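Local coordinates for universal stress protein (Pseudomonas aeruginosa UCBPP-PA14, PDB 7MQ5), which is of unknown function but belongs to the universal stress protein family, whose members are generally associated with responses to environmental stress, at residues L11-P16 with G91-Q96. Numbering follows the deposited sequence. Where two conformers were deposited one is given.
Sequences LVVIEP and GLIIKQ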
ATOM      1  N   LEU A  11      -5.807   9.904   5.097  0.70  8.64           N
ATOM      2  CA  LEU A  11      -7.090   9.453   5.678  0.70  8.69           C
ATOM      3  C   LEU A  11      -6.808   8.225   6.549  0.70  8.33           C
ATOM      4  O   LEU A  11      -6.266   7.222   6.032  0.70  8.96           O
ATOM      5  CB  LEU A  11      -8.076   9.124   4.560  0.70  9.10           C
ATOM      6  CG  LEU A  11      -9.456   8.672   5.033  0.70  9.32           C
ATOM      7  CD1 LEU A  11     -10.142   9.779   5.820  0.70  9.57           C
ATOM      8  CD2 LEU A  11     -10.302   8.240   3.845  0.70 10.05           C
ATOM      9  N   VAL A  12      -7.143   8.319   7.833  1.00  8.42           N
ATOM     10  CA  VAL A  12      -6.925   7.216   8.797  1.00  8.54           C
ATOM     11  C   VAL A  12      -8.286   6.642   9.166  1.00  8.76           C
ATOM     12  O   VAL A  12      -9.104   7.366   9.762  1.00  9.66           O
ATOM     13  CB  VAL A  12      -6.176   7.704  10.044  1.00  9.90           C
ATOM     14  CG1 VAL A  12      -5.811   6.543  10.946  1.00 11.17           C
ATOM     15  CG2 VAL A  12      -4.946   8.528   9.694  1.00 11.53           C
ATOM     16  N   VAL A  13      -8.531   5.394   8.796  1.00  8.82           N
ATOM     17  CA  VAL A  13      -9.808   4.732   9.160  1.00  9.51           C
ATOM     18  C   VAL A  13      -9.679   4.233  10.599  1.00 10.59           C
ATOM     19  O   VAL A  13      -8.822   3.382  10.871  1.00 13.07           O
ATOM     20  CB  VAL A  13     -10.136   3.609   8.177  1.00 11.56           C
ATOM     21  CG1 VAL A  13     -11.433   2.921   8.577  1.00 13.86           C
ATOM     22  CG2 VAL A  13     -10.217   4.144   6.763  1.00 12.91           C
ATOM     23  N   ILE A  14     -10.522   4.768  11.472  1.00 10.96           N
ATOM     24  CA  ILE A  14     -10.530   4.454  12.927  1.00 12.61           C
ATOM     25  C   ILE A  14     -11.669   3.480  13.217  1.00 13.46           C
ATOM     26  O   ILE A  14     -12.816   3.792  12.884  1.00 13.95           O
ATOM     27  CB  ILE A  14     -10.694   5.752  13.758  1.00 14.16           C
ATOM     28  CG1 ILE A  14      -9.566   6.760  13.507  1.00 15.42           C
ATOM     29  CG2 ILE A  14     -10.837   5.426  15.241  1.00 15.74           C
ATOM     30  CD1 ILE A  14      -8.191   6.294  13.937  1.00 17.21           C
ATOM     31  N   GLU A  15     -11.353   2.347  13.837  1.00 16.13           N
ATOM     32  CA  GLU A  15     -12.381   1.364  14.255  1.00 16.81           C
ATOM     33  C   GLU A  15     -12.830   1.705  15.668  1.00 18.30           C
ATOM     34  O   GLU A  15     -12.015   2.040  16.527  1.00 18.65           O
ATOM     35  CB  GLU A  15     -11.833  -0.063  14.279  1.00 19.76           C
ATOM     36  CG  GLU A  15     -11.555  -0.654  12.914  1.00 21.86           C
ATOM     37  CD  GLU A  15     -12.765  -1.176  12.151  1.00 26.06           C
ATOM     38  OE1 GLU A  15     -13.862  -1.270  12.742  1.00 29.84           O
ATOM     39  OE2 GLU A  15     -12.599  -1.531  10.968  1.00 27.79           O
ATOM     40  N   PRO A  16     -14.143   1.657  15.957  1.00 17.02           N
ATOM     41  CA  PRO A  16     -14.602   1.906  17.326  1.00 20.29           C
ATOM     42  C   PRO A  16     -14.517   0.747  18.340  1.00 21.34           C
ATOM     43  O   PRO A  16     -14.446   1.033  19.544  1.00 24.10           O
ATOM     44  CB  PRO A  16     -16.082   2.268  17.120  1.00 22.50           C
ATOM     45  CG  PRO A  16     -16.478   1.572  15.828  1.00 22.09           C
ATOM     46  CD  PRO A  16     -15.235   1.614  14.966  1.00 17.88           C
ATOM     47  N   GLY A  91      -4.108  11.937   0.053  1.00 11.34           N
ATOM     48  CA  GLY A  91      -3.216  11.237  -0.891  1.00 12.08           C
ATOM     49  C   GLY A  91      -2.868   9.824  -0.466  1.00 11.24           C
ATOM     50  O   GLY A  91      -2.125   9.148  -1.180  1.00 11.98           O
ATOM     51  N   LEU A  92      -3.385   9.375   0.671  1.00  9.42           N
ATOM     52  CA  LEU A  92      -3.143   8.010   1.182  1.00  8.99           C
ATOM     53  C   LEU A  92      -4.326   7.662   2.075  1.00  8.50           C
ATOM     54  O   LEU A  92      -4.790   8.530   2.817  1.00 10.11           O
ATOM     55  CB  LEU A  92      -1.845   7.971   1.997  1.00  9.87           C
ATOM     56  CG  LEU A  92      -1.507   6.665   2.720  1.00  9.68           C
ATOM     57  CD1 LEU A  92      -1.249   5.519   1.738  1.00  9.77           C
ATOM     58  CD2 LEU A  92      -0.299   6.861   3.617  1.00 10.51           C
ATOM     59  N   ILE A  93      -4.788   6.427   1.977  1.00  8.28           N
ATOM     60  CA  ILE A  93      -5.777   5.851   2.922  1.00  8.39           C
ATOM     61  C   ILE A  93      -5.056   4.767   3.720  1.00  8.38           C
ATOM     62  O   ILE A  93      -4.413   3.913   3.092  1.00  9.11           O
ATOM     63  CB  ILE A  93      -6.982   5.270   2.170  1.00  9.03           C
ATOM     64  CG1 ILE A  93      -7.722   6.347   1.379  1.00  9.99           C
ATOM     65  CG2 ILE A  93      -7.907   4.529   3.122  1.00 10.16           C
ATOM     66  CD1 ILE A  93      -8.722   5.811   0.379  1.00  9.94           C
ATOM     67  N   ILE A  94      -5.177   4.802   5.041  1.00  8.26           N
ATOM     68  CA  ILE A  94      -4.623   3.735   5.911  1.00  8.30           C
ATOM     69  C   ILE A  94      -5.804   3.043   6.586  1.00  8.51           C
ATOM     70  O   ILE A  94      -6.623   3.713   7.254  1.00  9.46           O
ATOM     71  CB  ILE A  94      -3.623   4.261   6.945  1.00  9.24           C
ATOM     72  CG1 ILE A  94      -2.512   5.084   6.288  1.00  9.36           C
ATOM     73  CG2 ILE A  94      -3.079   3.099   7.772  1.00  9.86           C
ATOM     74  CD1 ILE A  94      -1.494   5.617   7.277  1.00 10.76           C
ATOM     75  N   LYS A  95      -5.880   1.723   6.404  1.00  8.93           N
ATOM     76  CA  LYS A  95      -6.948   0.931   7.041  1.00  9.94           C
ATOM     77  C   LYS A  95      -6.357  -0.380   7.554  1.00 10.11           C
ATOM     78  O   LYS A  95      -5.573  -1.025   6.830  1.00 11.20           O
ATOM     79  CB  LYS A  95      -8.079   0.653   6.055  1.00 12.23           C
ATOM     80  CG  LYS A  95      -9.219  -0.103   6.707  1.00 14.31           C
ATOM     81  CD  LYS A  95     -10.439  -0.326   5.860  1.00 17.87           C
ATOM     82  CE  LYS A  95     -11.474  -1.167   6.593  1.00 20.64           C
ATOM     83  NZ  LYS A  95     -10.985  -2.545   6.876  1.00 23.37           N
ATOM     84  N   GLN A  96      -6.763  -0.778   8.749  1.00 10.81           N
ATOM     85  CA  GLN A  96      -6.311  -2.070   9.293  1.00 10.95           C
ATOM     86  C   GLN A  96      -7.207  -3.198   8.783  1.00 11.49           C
ATOM     87  O   GLN A  96      -8.443  -3.057   8.734  1.00 12.60           O
ATOM     88  CB  GLN A  96      -6.306  -2.032  10.819  1.00 12.73           C
ATOM     89  CG  GLN A  96      -5.890  -3.356  11.439  1.00 13.15           C
ATOM     90  CD  GLN A  96      -5.533  -3.277  12.904  1.00 14.54           C
ATOM     91  OE1 GLN A  96      -5.656  -2.242  13.567  1.00 15.15           O
ATOM     92  NE2 GLN A  96      -5.087  -4.405  13.425  1.00 17.17           N
TER
HETATM   93  O   HOH W   1      -8.375   0.696  10.675  1.00 13.02           O
HETATM   94  O   HOH W   2     -10.167  -1.036   9.831  1.00 18.69           O
HETATM   95  O   HOH W   3     -12.922  -3.511   8.661  1.00 43.60           O
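Two donors from successive residues converge on L11 O. I94 N donates to L11 O at 2.8 Å, nearly head-on (C=O...N angle 175°), and I93 CA lies 3.4 Å from L11 O in a weaker C-H...O contact. The flanking backbone bonds fix the register: L11 N donates to L92 O at 2.8 Å, and V13 N to I94 O at 3.0 Å. Thus L11 pairs with I93 and V12 with I94, and the strand directions differ by 13°, which identifies the pair as parallel. Beyond V13 the direct bonds give way to a water bridge, in which one water donates to V13 O at 2.7 Å and accepts from Q96 N.

Side chains sort by face. L11 and I93 lie alongside one another, CD2 of L11 meeting CG1 of I93 at 4.0 Å, and with V13 they pack on I81 of helix 77-88. V12 and I94 occupy the other face, against A23 and A27 of helix 22-34. The aliphatic part of K95 passes slantwise by V13, its CG 4.1 Å from V13 CB; with CG anti to the backbone N (chi1 -177°), the chain extends until its last torsion bends NZ back to donate to Q96 O at 3.2 Å. NZ also makes a salt bridge with D112, whereas a water links it to E15 OE2. A further water joins that same carboxylate oxygen to Q96 O, so water spans the gap where the two chains diverge.

In the N-terminal half of the sheet, ordered 67-72, 37-43, 9-13, 92-96, 123-126, strand 9-13 is the middle one and 92-96 its neighbour; with helices packed on both faces, they give the 3-2-1-4-5 order of a Rossmann-like alpha/beta fold, consistent with the universal stress protein domains of the HUP clan.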